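Local structure of hypothetic aldehyde deformylating oxygenase (Sulfolobus tokodaii, 5V4T) at residues 2-7 and 129-134; 15-20 and 71-76; 87-92 and 100-105; 119-124 and 185-190; 161-166 and 207-212. The protein binds iron in a ferritin-like bundle of helices and probably acts as an oxidoreductase, consistent with aldehyde deformylating oxygenase activity. All blocks are in the same frame, centred on the assembly; numbering follows the deposited sequence.

Interaction 1: residues 2-7 and 129-134; sequences DKNWFS and YNLLKF
Asp2 places its carboxylate at the N-terminus of helix 132-155 and accepts hydrogen bonds from two backbone N-H groups of the first turn. Lys133 N reaches Asp2 OD1 at 2.8 Å. Phe134 N reaches Asp2 OD2 at 3.0 Å. Both oxygens use their syn lone pairs; Asp2 CG lies anti to the carbonyl carbon (chi1 -73°), which turns the carboxylate toward the helix start. Leu131 holds the N-cap position but has no polar side chain, and the N-terminal loop supplies these acceptors instead. The partial positive charge of the helix end probably favours the ionised acid. Tyr67 OH is also hydrogen-bonded to Asp2 OD2.

Asn4 joins the preceding turn. Its ND2 donates to Asn130 O at 3.0 Å, with the acceptor near the amide plane of Asn4 but the donor well above the carbonyl plane of Asn130. Asn130 is the C-prime residue of the Schellman motif that ends helix 98-128. A type I turn from Asp2 to Trp5 brings acid and amide to the same short connection between helices. Trp5 meets Leu131 at its ring edge, with CE3 3.9 Å from Leu131 CD1. Water 2 accepts from Leu132 N at 3.2 Å and probably donates to Asn4 OD1.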
# COMPACT_ATOMS: atom_id res chain seq x y z
N ASP A 2 -20.30 5.83 -4.26
CA ASP A 2 -21.50 5.11 -4.02
C ASP A 2 -22.55 6.12 -3.58
O ASP A 2 -22.27 7.00 -2.77
CB ASP A 2 -21.33 4.05 -2.96
CG ASP A 2 -20.51 2.84 -3.50
OD1 ASP A 2 -21.08 2.15 -4.37
OD2 ASP A 2 -19.32 2.65 -3.09
N LYS A 3 -23.76 5.87 -4.01
CA LYS A 3 -24.85 6.82 -3.66
C LYS A 3 -25.16 6.88 -2.16
O LYS A 3 -25.68 7.90 -1.68
CB LYS A 3 -26.12 6.52 -4.47
CG LYS A 3 -26.61 5.07 -4.40
CD LYS A 3 -27.28 4.66 -5.72
CE LYS A 3 -27.15 3.17 -6.03
NZ LYS A 3 -27.76 2.34 -4.97
N ASN A 4 -24.86 5.80 -1.40
CA ASN A 4 -24.98 5.83 0.04
C ASN A 4 -23.76 6.26 0.84
O ASN A 4 -23.74 6.06 2.03
CB ASN A 4 -25.50 4.49 0.58
CG ASN A 4 -24.62 3.31 0.17
OD1 ASN A 4 -23.94 3.34 -0.87
ND2 ASN A 4 -24.62 2.29 0.99
N TRP A 5 -22.78 6.85 0.20
CA TRP A 5 -21.62 7.31 0.89
C TRP A 5 -21.97 8.30 2.04
O TRP A 5 -21.57 8.09 3.19
CB TRP A 5 -20.68 7.95 -0.09
CG TRP A 5 -19.47 8.66 0.55
CD1 TRP A 5 -19.30 10.00 0.73
CD2 TRP A 5 -18.30 8.04 1.13
NE1 TRP A 5 -18.07 10.27 1.32
CE2 TRP A 5 -17.47 9.06 1.62
CE3 TRP A 5 -17.88 6.70 1.27
CZ2 TRP A 5 -16.24 8.81 2.19
CZ3 TRP A 5 -16.70 6.46 1.87
CH2 TRP A 5 -15.87 7.49 2.34
N PHE A 6 -22.77 9.34 1.73
CA PHE A 6 -22.99 10.34 2.74
C PHE A 6 -23.93 9.90 3.83
O PHE A 6 -23.94 10.52 4.92
CB PHE A 6 -23.38 11.72 2.11
CG PHE A 6 -22.23 12.44 1.53
CD1 PHE A 6 -21.20 12.84 2.35
CD2 PHE A 6 -22.11 12.63 0.20
CE1 PHE A 6 -20.11 13.48 1.80
CE2 PHE A 6 -21.02 13.24 -0.35
CZ PHE A 6 -20.02 13.68 0.46
N SER A 7 -24.67 8.82 3.63
CA SER A 7 -25.43 8.27 4.72
C SER A 7 -24.62 7.33 5.61
O SER A 7 -25.07 6.88 6.63
CB SER A 7 -26.69 7.62 4.17
OG SER A 7 -26.42 6.68 3.23
N TYR A 129 -20.70 -1.51 5.44
CA TYR A 129 -21.51 -0.31 5.18
C TYR A 129 -22.14 -0.30 3.80
O TYR A 129 -22.66 0.72 3.35
CB TYR A 129 -20.72 0.99 5.54
CG TYR A 129 -20.50 1.09 7.01
CD1 TYR A 129 -21.51 1.61 7.86
CD2 TYR A 129 -19.37 0.55 7.60
CE1 TYR A 129 -21.31 1.66 9.19
CE2 TYR A 129 -19.20 0.56 8.98
CZ TYR A 129 -20.20 1.10 9.76
OH TYR A 129 -20.06 1.15 11.13
N ASN A 130 -22.14 -1.43 3.12
CA ASN A 130 -22.79 -1.54 1.84
C ASN A 130 -22.38 -0.53 0.78
O ASN A 130 -23.21 -0.13 -0.04
CB ASN A 130 -24.32 -1.52 2.06
CG ASN A 130 -24.74 -2.56 3.07
OD1 ASN A 130 -25.30 -2.25 4.11
ND2 ASN A 130 -24.37 -3.79 2.81
N LEU A 131 -21.08 -0.20 0.75
CA LEU A 131 -20.52 0.66 -0.26
C LEU A 131 -20.06 -0.21 -1.45
O LEU A 131 -18.93 -0.64 -1.52
CB LEU A 131 -19.35 1.47 0.25
CG LEU A 131 -19.73 2.41 1.44
CD1 LEU A 131 -18.55 2.96 2.15
CD2 LEU A 131 -20.63 3.54 0.88
N LEU A 132 -20.98 -0.52 -2.33
CA LEU A 132 -20.77 -1.64 -3.24
C LEU A 132 -19.71 -1.42 -4.29
O LEU A 132 -18.89 -2.31 -4.52
CB LEU A 132 -22.05 -2.05 -3.94
CG LEU A 132 -23.16 -2.46 -3.02
CD1 LEU A 132 -24.36 -2.97 -3.81
CD2 LEU A 132 -22.73 -3.53 -2.01
N LYS A 133 -19.70 -0.25 -4.95
CA LYS A 133 -18.69 0.02 -5.95
C LYS A 133 -17.34 0.15 -5.30
O LYS A 133 -16.35 -0.31 -5.85
CB LYS A 133 -19.05 1.30 -6.72
CG LYS A 133 -20.31 1.11 -7.53
CD LYS A 133 -20.65 2.44 -8.20
CE LYS A 133 -22.04 2.41 -8.75
NZ LYS A 133 -22.33 3.77 -9.31
N PHE A 134 -17.27 0.78 -4.14
CA PHE A 134 -16.00 0.90 -3.45
C PHE A 134 -15.46 -0.49 -3.14
O PHE A 134 -14.28 -0.79 -3.36
CB PHE A 134 -16.11 1.74 -2.18
CG PHE A 134 -14.78 2.11 -1.59
CD1 PHE A 134 -13.99 3.11 -2.12
CD2 PHE A 134 -14.29 1.38 -0.54
CE1 PHE A 134 -12.78 3.46 -1.55
CE2 PHE A 134 -13.09 1.70 0.03
CZ PHE A 134 -12.35 2.77 -0.45
O HOH W 1 -24.19 4.24 -6.66
O HOH W 2 -23.77 1.08 -2.71

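Interaction 2: residues 15-20 and 71-76; sequences GIKYLS and DPLTTV
The loop between helices 49-67 and 80-93 packs here on helix 10-23 of the ferritin-like bundle, and Lys17 makes the main polar link. Its ammonium group meets three acceptors of the loop. Lys17 NZ forms a salt bridge with Asp71 OD1 at 2.8 Å, approaching from above the carboxylate plane. NZ also donates to Pro72 O at 2.9 Å, again from above the carbonyl plane. A longer bond runs from NZ to Thr75 OG1 at 3.3 Å. Together these fix the end of a lysine that is buried in the fold. The chain gets there by a bend at chi3 (72°), which turns CE and NZ into the curve of the loop. The other oxygen of Asp71, OD2, accepts from Trp5 NE1, so one carboxylate ties the N-terminal loop and helix 10-23 together.

The rest of the contact is apolar. Leu73 points its two methyls at the helix. Its CD2 rests on Lys17 CB at 3.8 Å, beside the aliphatic root of the lysine. Its CD1 reaches the next turn, at Ser20 CB. Val76 closes the far end of the contact and crosses Tyr18 at about a right angle. Val76 CG1 lies 3.8 Å from Tyr18 CD1, while Val76 CG2 approaches the backbone oxygen of Lys17 at 3.9 Å.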
# COMPACT_ATOMS: atom_id res chain seq x y z
N GLY A 15 -12.37 7.47 8.43
CA GLY A 15 -11.42 6.36 8.47
C GLY A 15 -11.14 5.78 7.10
O GLY A 15 -9.98 5.42 6.76
N ILE A 16 -12.18 5.64 6.31
CA ILE A 16 -12.02 5.16 4.94
C ILE A 16 -11.18 6.11 4.12
O ILE A 16 -10.30 5.71 3.35
CB ILE A 16 -13.40 4.91 4.27
CG1 ILE A 16 -14.12 3.76 4.99
CG2 ILE A 16 -13.26 4.76 2.75
CD1 ILE A 16 -15.50 3.45 4.48
N LYS A 17 -11.46 7.41 4.24
CA LYS A 17 -10.66 8.36 3.54
C LYS A 17 -9.23 8.35 4.00
O LYS A 17 -8.31 8.54 3.20
CB LYS A 17 -11.21 9.79 3.71
CG LYS A 17 -12.45 10.03 2.90
CD LYS A 17 -12.91 11.48 3.11
CE LYS A 17 -11.98 12.45 2.41
NZ LYS A 17 -12.45 13.87 2.61
N TYR A 18 -9.01 8.16 5.30
CA TYR A 18 -7.63 8.18 5.82
C TYR A 18 -6.79 7.04 5.26
O TYR A 18 -5.68 7.25 4.73
CB TYR A 18 -7.64 8.09 7.30
CG TYR A 18 -6.28 8.00 7.95
CD1 TYR A 18 -5.44 9.13 8.02
CD2 TYR A 18 -5.78 6.79 8.42
CE1 TYR A 18 -4.21 9.05 8.63
CE2 TYR A 18 -4.53 6.72 9.05
CZ TYR A 18 -3.76 7.88 9.12
OH TYR A 18 -2.49 7.84 9.70
N LEU A 19 -7.41 5.88 5.26
CA LEU A 19 -6.74 4.71 4.70
C LEU A 19 -6.59 4.81 3.20
O LEU A 19 -5.57 4.44 2.64
CB LEU A 19 -7.45 3.41 5.09
CG LEU A 19 -7.29 3.05 6.54
CD1 LEU A 19 -8.30 1.96 6.85
CD2 LEU A 19 -5.85 2.65 6.89
N SER A 20 -7.61 5.29 2.49
CA SER A 20 -7.53 5.46 1.06
C SER A 20 -6.39 6.40 0.66
O SER A 20 -5.73 6.19 -0.36
CB SER A 20 -8.84 5.96 0.47
OG SER A 20 -9.87 5.02 0.73
N ASP A 71 -15.53 13.95 -2.48
CA ASP A 71 -15.13 14.00 -1.09
C ASP A 71 -13.61 13.83 -1.12
O ASP A 71 -13.07 12.82 -0.70
CB ASP A 71 -15.85 12.97 -0.27
CG ASP A 71 -15.75 13.20 1.24
OD1 ASP A 71 -15.03 14.13 1.69
OD2 ASP A 71 -16.43 12.46 1.98
N PRO A 72 -12.90 14.87 -1.59
CA PRO A 72 -11.51 14.62 -1.95
C PRO A 72 -10.55 14.32 -0.81
O PRO A 72 -10.77 14.68 0.35
CB PRO A 72 -11.09 15.89 -2.71
CG PRO A 72 -12.38 16.58 -3.09
CD PRO A 72 -13.40 16.17 -2.08
N LEU A 73 -9.49 13.59 -1.15
CA LEU A 73 -8.51 13.12 -0.21
C LEU A 73 -7.42 14.14 0.10
O LEU A 73 -6.49 13.87 0.85
CB LEU A 73 -7.87 11.82 -0.74
CG LEU A 73 -8.83 10.62 -0.97
CD1 LEU A 73 -8.04 9.38 -1.39
CD2 LEU A 73 -9.64 10.30 0.27
N THR A 74 -7.51 15.29 -0.54
CA THR A 74 -6.56 16.39 -0.25
C THR A 74 -6.69 16.88 1.19
O THR A 74 -5.78 17.43 1.73
CB THR A 74 -6.80 17.51 -1.26
OG1 THR A 74 -8.20 17.77 -1.38
CG2 THR A 74 -6.28 17.08 -2.59
N THR A 75 -7.81 16.59 1.83
CA THR A 75 -7.99 16.95 3.24
C THR A 75 -7.16 16.06 4.20
O THR A 75 -7.08 16.32 5.40
CB THR A 75 -9.48 16.90 3.67
OG1 THR A 75 -9.93 15.54 3.87
CG2 THR A 75 -10.37 17.59 2.64
N VAL A 76 -6.53 15.00 3.69
CA VAL A 76 -5.94 14.04 4.58
C VAL A 76 -4.46 14.20 4.69
O VAL A 76 -3.77 14.03 3.69
CB VAL A 76 -6.19 12.56 4.09
CG1 VAL A 76 -5.63 11.57 5.08
CG2 VAL A 76 -7.68 12.31 3.88

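Interaction 3: residues 87-92 and 100-105; sequences DGLVED and ENIATR
Arg105 lays its guanidinium group flat on the backbone of Gly88, and this is the tight part of the contact. Gly88 CA sits 3.5 Å above the guanidinium plane, over its centre. The bare glycine backbone allows this close approach. Asp92 holds the same group at its edge: Arg105 NE donates to Asp92 OD2 at 2.8 Å in a salt bridge. The acceptor lies near the guanidinium plane, but the donor stands above the carboxylate plane. A bend at chi3 (-66°) turns the end of the arginine over the glycine. Its CD packs on Leu89 CB at 3.7 Å. Asp92 CG lies equally close to Asn101 CB, at 3.7 Å.

The fit of Leu89 on Ile102 is looser. The two side chains cross at about a right angle, with Leu89 CD1 4.2 Å from Ile102 CG2. On the watery side, water 3 links the charged pair, donating to Asp92 OD1 and accepting from Arg105 NH2 at 2.9 Å.

The two segments form an antiparallel helical hairpin, with their axes at 156°. Helix 159-179 packs beside it: Arg165 makes a second salt bridge to Asp92 OD2, and Tyr161 bonds to Asn101 OD1. Leu89 also touches Leu35 of helix 34-46.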
# COMPACT_ATOMS: atom_id res chain seq x y z
N ASP A 87 9.92 8.48 0.78
CA ASP A 87 11.22 9.18 0.51
C ASP A 87 12.31 8.12 0.28
O ASP A 87 13.13 8.21 -0.63
CB ASP A 87 11.63 10.07 1.69
CG ASP A 87 10.80 11.37 1.77
OD1 ASP A 87 9.97 11.70 0.86
OD2 ASP A 87 11.02 12.09 2.79
N GLY A 88 12.28 7.09 1.11
CA GLY A 88 13.15 5.99 0.95
C GLY A 88 13.02 5.26 -0.38
O GLY A 88 14.01 4.73 -0.91
N LEU A 89 11.80 5.10 -0.88
CA LEU A 89 11.63 4.41 -2.15
C LEU A 89 12.27 5.19 -3.29
O LEU A 89 12.83 4.60 -4.19
CB LEU A 89 10.18 4.15 -2.44
CG LEU A 89 9.77 3.38 -3.67
CD1 LEU A 89 10.27 1.97 -3.52
CD2 LEU A 89 8.25 3.46 -3.84
N VAL A 90 12.17 6.50 -3.27
CA VAL A 90 12.85 7.30 -4.29
C VAL A 90 14.37 6.99 -4.26
O VAL A 90 15.01 6.73 -5.32
CB VAL A 90 12.57 8.80 -4.08
CG1 VAL A 90 13.52 9.64 -4.94
CG2 VAL A 90 11.13 9.12 -4.40
N GLU A 91 14.96 7.00 -3.08
CA GLU A 91 16.39 6.62 -2.92
C GLU A 91 16.69 5.22 -3.46
O GLU A 91 17.67 4.99 -4.19
CB GLU A 91 16.77 6.75 -1.43
CG GLU A 91 16.66 8.17 -0.90
CD GLU A 91 17.09 8.30 0.55
OE1 GLU A 91 17.33 7.28 1.23
OE2 GLU A 91 17.13 9.46 1.02
N ASP A 92 15.83 4.27 -3.16
CA ASP A 92 15.98 2.92 -3.65
C ASP A 92 15.97 2.85 -5.17
O ASP A 92 16.75 2.09 -5.74
CB ASP A 92 14.92 1.99 -3.06
CG ASP A 92 15.22 1.65 -1.57
OD1 ASP A 92 16.37 1.92 -1.10
OD2 ASP A 92 14.30 1.14 -0.89
N GLU A 100 16.57 -5.34 -6.03
CA GLU A 100 16.32 -5.92 -4.67
C GLU A 100 15.82 -4.89 -3.64
O GLU A 100 15.01 -5.24 -2.71
CB GLU A 100 17.53 -6.68 -4.19
CG GLU A 100 17.60 -7.93 -5.06
CD GLU A 100 18.77 -8.84 -4.80
OE1 GLU A 100 19.84 -8.38 -4.34
OE2 GLU A 100 18.58 -10.02 -5.11
N ASN A 101 16.29 -3.64 -3.75
CA ASN A 101 15.86 -2.62 -2.81
C ASN A 101 14.39 -2.24 -2.97
O ASN A 101 13.63 -2.18 -1.99
CB ASN A 101 16.74 -1.39 -2.94
CG ASN A 101 18.11 -1.61 -2.30
OD1 ASN A 101 18.27 -2.57 -1.52
ND2 ASN A 101 19.11 -0.73 -2.60
N ILE A 102 13.97 -2.06 -4.21
CA ILE A 102 12.56 -1.85 -4.48
C ILE A 102 11.71 -3.09 -4.16
O ILE A 102 10.60 -2.95 -3.62
CB ILE A 102 12.32 -1.42 -5.93
CG1 ILE A 102 12.98 -0.09 -6.16
CG2 ILE A 102 10.85 -1.22 -6.15
CD1 ILE A 102 13.37 0.12 -7.61
N ALA A 103 12.20 -4.26 -4.50
CA ALA A 103 11.41 -5.46 -4.26
C ALA A 103 11.13 -5.67 -2.77
O ALA A 103 10.07 -6.16 -2.40
CB ALA A 103 12.07 -6.67 -4.84
N THR A 104 12.11 -5.32 -1.92
CA THR A 104 11.88 -5.43 -0.48
C THR A 104 11.09 -4.28 0.12
O THR A 104 10.16 -4.51 0.94
CB THR A 104 13.25 -5.62 0.21
OG1 THR A 104 14.17 -4.63 -0.23
CG2 THR A 104 13.77 -6.91 -0.14
N ARG A 105 11.43 -3.04 -0.20
CA ARG A 105 10.71 -1.91 0.37
C ARG A 105 9.30 -1.82 -0.16
O ARG A 105 8.34 -1.60 0.62
CB ARG A 105 11.42 -0.57 0.12
CG ARG A 105 10.64 0.63 0.64
CD ARG A 105 11.28 1.96 0.32
NE ARG A 105 12.55 2.10 1.01
CZ ARG A 105 12.75 2.69 2.19
NH1 ARG A 105 11.78 3.20 2.88
NH2 ARG A 105 14.01 2.70 2.71
O HOH W 3 16.51 1.83 1.56

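Interaction 4: residues 119-124 and 185-190; sequences LKILNE and EPLGYS
Tyr189 and Glu124 each carry CG beside the backbone N (chi1 -67° and -68°), which points the phenol and the carboxylate at one another. The contact joins helix 98-128 of the ferritin-like bundle to the turn before helix 191-211. Tyr189 OH donates to Glu124 OE1 at 2.7 Å, using the anti lone pair of that oxygen. OE1 lies at the edge of the ring, and the carboxylate and ring planes are only 17° apart. The hydroxyl also comes close to the root of the acid, with Tyr189 OH 3.2 Å from Glu124 CB. The other oxygen, Glu124 OE2, is held by Lys120 NZ at 2.9 Å in a salt bridge one turn back on the helix. Hydroxyl and ammonium thus hold the carboxylate from two ends, and both would probably stabilise its negative charge.

Ile121 covers one face of the Tyr189 ring. Its CG1 makes a CH-pi contact 4.1 Å from the ring centroid, almost on the ring normal. Outside this pair, Leu194 of helix 191-211 also touches the tyrosine, and Leu19 of helix 10-23 touches Ile121. Gly188, with positive phi, carries the chain from the short 3-10 turn to Tyr189. The CG2 methyl of Ile121 touches both side chains of the turn, 3.7 Å from Tyr189 CE2 and 3.8 Å from Leu187 CD1.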
# COMPACT_ATOMS: atom_id res chain seq x y z
N LEU A 119 -5.95 -2.80 2.85
CA LEU A 119 -6.98 -3.32 1.95
C LEU A 119 -7.97 -4.22 2.70
O LEU A 119 -9.17 -4.22 2.43
CB LEU A 119 -6.36 -4.08 0.78
CG LEU A 119 -5.63 -3.18 -0.20
CD1 LEU A 119 -4.74 -3.94 -1.15
CD2 LEU A 119 -6.61 -2.33 -0.97
N LYS A 120 -7.47 -5.02 3.66
CA LYS A 120 -8.36 -5.81 4.53
C LYS A 120 -9.34 -4.90 5.23
O LYS A 120 -10.56 -5.17 5.26
CB LYS A 120 -7.53 -6.57 5.58
CG LYS A 120 -8.35 -7.04 6.79
CD LYS A 120 -7.38 -7.53 7.91
CE LYS A 120 -8.05 -7.66 9.28
NZ LYS A 120 -8.99 -8.84 9.16
N ILE A 121 -8.87 -3.85 5.83
CA ILE A 121 -9.75 -2.93 6.54
C ILE A 121 -10.74 -2.28 5.58
O ILE A 121 -11.92 -2.26 5.82
CB ILE A 121 -8.96 -1.86 7.29
CG1 ILE A 121 -8.06 -2.50 8.37
CG2 ILE A 121 -9.87 -0.79 7.83
CD1 ILE A 121 -7.02 -1.52 8.86
N LEU A 122 -10.24 -1.81 4.44
CA LEU A 122 -11.14 -1.21 3.43
C LEU A 122 -12.18 -2.14 2.91
O LEU A 122 -13.34 -1.73 2.68
CB LEU A 122 -10.35 -0.50 2.29
CG LEU A 122 -9.56 0.69 2.76
CD1 LEU A 122 -8.63 1.17 1.66
CD2 LEU A 122 -10.47 1.84 3.21
N ASN A 123 -11.79 -3.41 2.66
CA ASN A 123 -12.75 -4.43 2.21
C ASN A 123 -13.84 -4.70 3.22
O ASN A 123 -15.01 -4.61 2.96
CB ASN A 123 -11.94 -5.71 1.93
CG ASN A 123 -12.74 -6.78 1.27
OD1 ASN A 123 -13.89 -6.64 0.86
ND2 ASN A 123 -12.11 -7.94 1.17
N GLU A 124 -13.41 -5.02 4.42
CA GLU A 124 -14.34 -5.34 5.51
C GLU A 124 -15.28 -4.18 5.82
O GLU A 124 -16.48 -4.37 5.99
CB GLU A 124 -13.57 -5.70 6.74
CG GLU A 124 -12.84 -7.01 6.57
CD GLU A 124 -12.06 -7.45 7.78
OE1 GLU A 124 -11.97 -6.71 8.77
OE2 GLU A 124 -11.53 -8.61 7.73
N GLU A 185 -9.15 3.22 14.86
CA GLU A 185 -9.93 2.70 15.97
C GLU A 185 -11.43 2.96 15.86
O GLU A 185 -12.21 2.09 16.21
CB GLU A 185 -9.40 3.19 17.32
CG GLU A 185 -8.09 2.56 17.70
CD GLU A 185 -7.64 2.99 19.09
OE1 GLU A 185 -7.88 4.16 19.50
OE2 GLU A 185 -7.05 2.13 19.76
N PRO A 186 -11.84 4.12 15.35
CA PRO A 186 -13.30 4.29 15.16
C PRO A 186 -13.96 3.35 14.15
O PRO A 186 -15.19 3.21 14.14
CB PRO A 186 -13.41 5.75 14.70
CG PRO A 186 -12.22 6.38 15.33
CD PRO A 186 -11.12 5.36 15.14
N LEU A 187 -13.17 2.72 13.29
CA LEU A 187 -13.71 1.69 12.43
C LEU A 187 -13.89 0.36 13.16
O LEU A 187 -14.39 -0.58 12.56
CB LEU A 187 -12.82 1.49 11.21
CG LEU A 187 -12.42 2.72 10.38
CD1 LEU A 187 -11.61 2.38 9.15
CD2 LEU A 187 -13.62 3.51 9.98
N GLY A 188 -13.51 0.29 14.44
CA GLY A 188 -13.76 -0.91 15.24
C GLY A 188 -12.56 -1.87 15.34
O GLY A 188 -12.66 -2.92 15.95
N TYR A 189 -11.40 -1.47 14.84
CA TYR A 189 -10.19 -2.31 14.82
C TYR A 189 -9.31 -2.01 16.03
O TYR A 189 -9.28 -0.90 16.51
CB TYR A 189 -9.37 -2.06 13.57
CG TYR A 189 -10.12 -2.55 12.37
CD1 TYR A 189 -9.98 -3.86 11.94
CD2 TYR A 189 -11.02 -1.74 11.70
CE1 TYR A 189 -10.72 -4.36 10.89
CE2 TYR A 189 -11.77 -2.25 10.63
CZ TYR A 189 -11.60 -3.54 10.23
OH TYR A 189 -12.37 -4.03 9.18
N SER A 190 -8.65 -3.07 16.48
CA SER A 190 -7.63 -2.99 17.50
C SER A 190 -6.27 -2.78 16.84
O SER A 190 -5.90 -3.62 16.03
CB SER A 190 -7.58 -4.29 18.24
OG SER A 190 -6.36 -4.43 18.92

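Interaction 5: residues 161-166 and 207-212; sequences YAVKRV and NKILGS
Ile209 reaches from helix 191-211 to Ala162, Val163 and Val166 on helix 159-179. Its CB is already 4.4 Å from Val163 CG2. From there the side chain forks. The CG2 branch lies anti to the backbone N and approaches Val163 CG2 at 3.9 Å. The same methyl is 4.3 Å from Ala162 CB. The other branch leaves through CG1, which lies beside the backbone N (chi1 -64°). It runs on to the tip, CD1, which meets Val166 CG2 at 4.2 Å. Ile209 therefore touches two successive turns of the facing helix, one with each branch.

The segments are an antiparallel helix pair, with axes 9.9 Å apart and 174° between their directions. Here the C-terminal end of the last helix packs against the start of helix 159-179. The side-chain contacts between the segments are apolar; nearby, Lys159 NZ donates to Ser212 O.

Val163 also meets Leu210. Its CG2 methyl touches Leu210 CD2 at 3.8 Å, and the two side chains cross at about a right angle. This part lies toward the protein surface. Outside the two segments, Ile156 touches both Ala162 and Ile209, and Leu153 of helix 132-155 adds to the packing around Ile209.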
# COMPACT_ATOMS: atom_id res chain seq x y z
N TYR A 161 20.13 -11.03 1.84
CA TYR A 161 20.00 -9.62 1.81
C TYR A 161 18.51 -9.17 1.87
O TYR A 161 18.14 -8.22 2.57
CB TYR A 161 20.59 -9.09 0.50
CG TYR A 161 20.51 -7.61 0.34
CD1 TYR A 161 21.41 -6.76 0.91
CD2 TYR A 161 19.51 -7.04 -0.46
CE1 TYR A 161 21.33 -5.36 0.72
CE2 TYR A 161 19.43 -5.67 -0.65
CZ TYR A 161 20.40 -4.85 -0.09
OH TYR A 161 20.35 -3.51 -0.21
N ALA A 162 17.67 -9.90 1.14
CA ALA A 162 16.24 -9.53 1.09
C ALA A 162 15.52 -9.72 2.43
O ALA A 162 14.78 -8.87 2.88
CB ALA A 162 15.53 -10.31 -0.02
N VAL A 163 15.84 -10.82 3.08
CA VAL A 163 15.26 -11.05 4.41
C VAL A 163 15.68 -9.95 5.36
O VAL A 163 14.87 -9.43 6.09
CB VAL A 163 15.60 -12.45 4.94
CG1 VAL A 163 15.14 -12.63 6.39
CG2 VAL A 163 15.00 -13.52 4.08
N LYS A 164 17.01 -9.62 5.39
CA LYS A 164 17.48 -8.57 6.27
C LYS A 164 16.80 -7.21 5.96
O LYS A 164 16.45 -6.47 6.89
CB LYS A 164 19.01 -8.47 6.22
CG LYS A 164 19.70 -9.69 6.83
CD LYS A 164 21.22 -9.63 6.71
CE LYS A 164 21.77 -8.20 6.79
NZ LYS A 164 23.23 -8.14 7.20
N ARG A 165 16.58 -6.92 4.67
CA ARG A 165 15.86 -5.73 4.28
C ARG A 165 14.46 -5.69 4.86
O ARG A 165 14.01 -4.62 5.38
CB ARG A 165 15.74 -5.59 2.77
CG ARG A 165 17.01 -5.20 2.06
CD ARG A 165 17.22 -3.72 1.97
NE ARG A 165 16.20 -3.09 1.17
CZ ARG A 165 16.05 -1.79 1.10
NH1 ARG A 165 16.94 -0.99 1.71
NH2 ARG A 165 15.10 -1.27 0.36
N VAL A 166 13.75 -6.80 4.72
CA VAL A 166 12.38 -6.90 5.24
C VAL A 166 12.42 -6.61 6.74
O VAL A 166 11.61 -5.85 7.26
CB VAL A 166 11.69 -8.23 4.88
CG1 VAL A 166 10.34 -8.34 5.56
CG2 VAL A 166 11.52 -8.30 3.38
N ASN A 207 9.23 -16.34 4.85
CA ASN A 207 9.18 -17.73 4.51
C ASN A 207 9.17 -18.01 2.99
O ASN A 207 9.82 -18.97 2.51
CB ASN A 207 8.01 -18.36 5.15
CG ASN A 207 8.16 -18.47 6.66
OD1 ASN A 207 9.25 -18.31 7.19
ND2 ASN A 207 7.09 -18.85 7.34
N LYS A 208 8.44 -17.19 2.26
CA LYS A 208 8.33 -17.36 0.81
C LYS A 208 9.67 -17.03 0.13
O LYS A 208 10.11 -17.75 -0.77
CB LYS A 208 7.26 -16.45 0.28
CG LYS A 208 5.90 -17.12 0.24
CD LYS A 208 5.78 -17.96 -1.04
CE LYS A 208 4.39 -17.95 -1.66
NZ LYS A 208 4.06 -19.28 -2.24
N ILE A 209 10.33 -15.98 0.61
CA ILE A 209 11.68 -15.61 0.13
C ILE A 209 12.68 -16.78 0.35
O ILE A 209 13.46 -17.13 -0.55
CB ILE A 209 12.26 -14.34 0.74
CG1 ILE A 209 11.43 -13.08 0.36
CG2 ILE A 209 13.72 -14.15 0.40
CD1 ILE A 209 11.73 -11.92 1.21
N LEU A 210 12.65 -17.35 1.55
CA LEU A 210 13.52 -18.47 1.86
C LEU A 210 13.18 -19.77 1.16
O LEU A 210 14.07 -20.61 1.00
CB LEU A 210 13.64 -18.63 3.39
CG LEU A 210 14.36 -17.45 4.00
CD1 LEU A 210 14.42 -17.63 5.50
CD2 LEU A 210 15.76 -17.17 3.53
N GLY A 211 11.94 -19.92 0.74
CA GLY A 211 11.49 -21.12 0.02
C GLY A 211 11.64 -21.12 -1.47
O GLY A 211 11.41 -22.17 -2.06
N SER A 212 12.07 -20.01 -2.10
CA SER A 212 12.13 -19.90 -3.58
C SER A 212 13.16 -20.80 -4.25
O SER A 212 14.27 -20.85 -3.73
CB SER A 212 12.48 -18.50 -4.01
OG SER A 212 11.58 -17.59 -3.45

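The contacts fall into two groups at opposite ends of the helical bundle. Interactions 1, 2 and 4 lie together, with centres 14 to 16 Å apart, and touch one another. Interactions 3 and 5, the second group, also touch, with 15 Å between centres. Interactions 1 and 5 are about 39 Å apart between centres. Helix 98-128 spans the two ends and serves interactions 3 and 4. Along the chain, interactions 2 and 3 are nested within interaction 1, while interaction 4 crosses both 1 and 5. The iron ligands Glu57, Glu111, Glu145 and His148 come from helices 49-67, 98-128 and 132-155; helix 132-155 takes part in interaction 1, the loop after helix 49-67 in interaction 2.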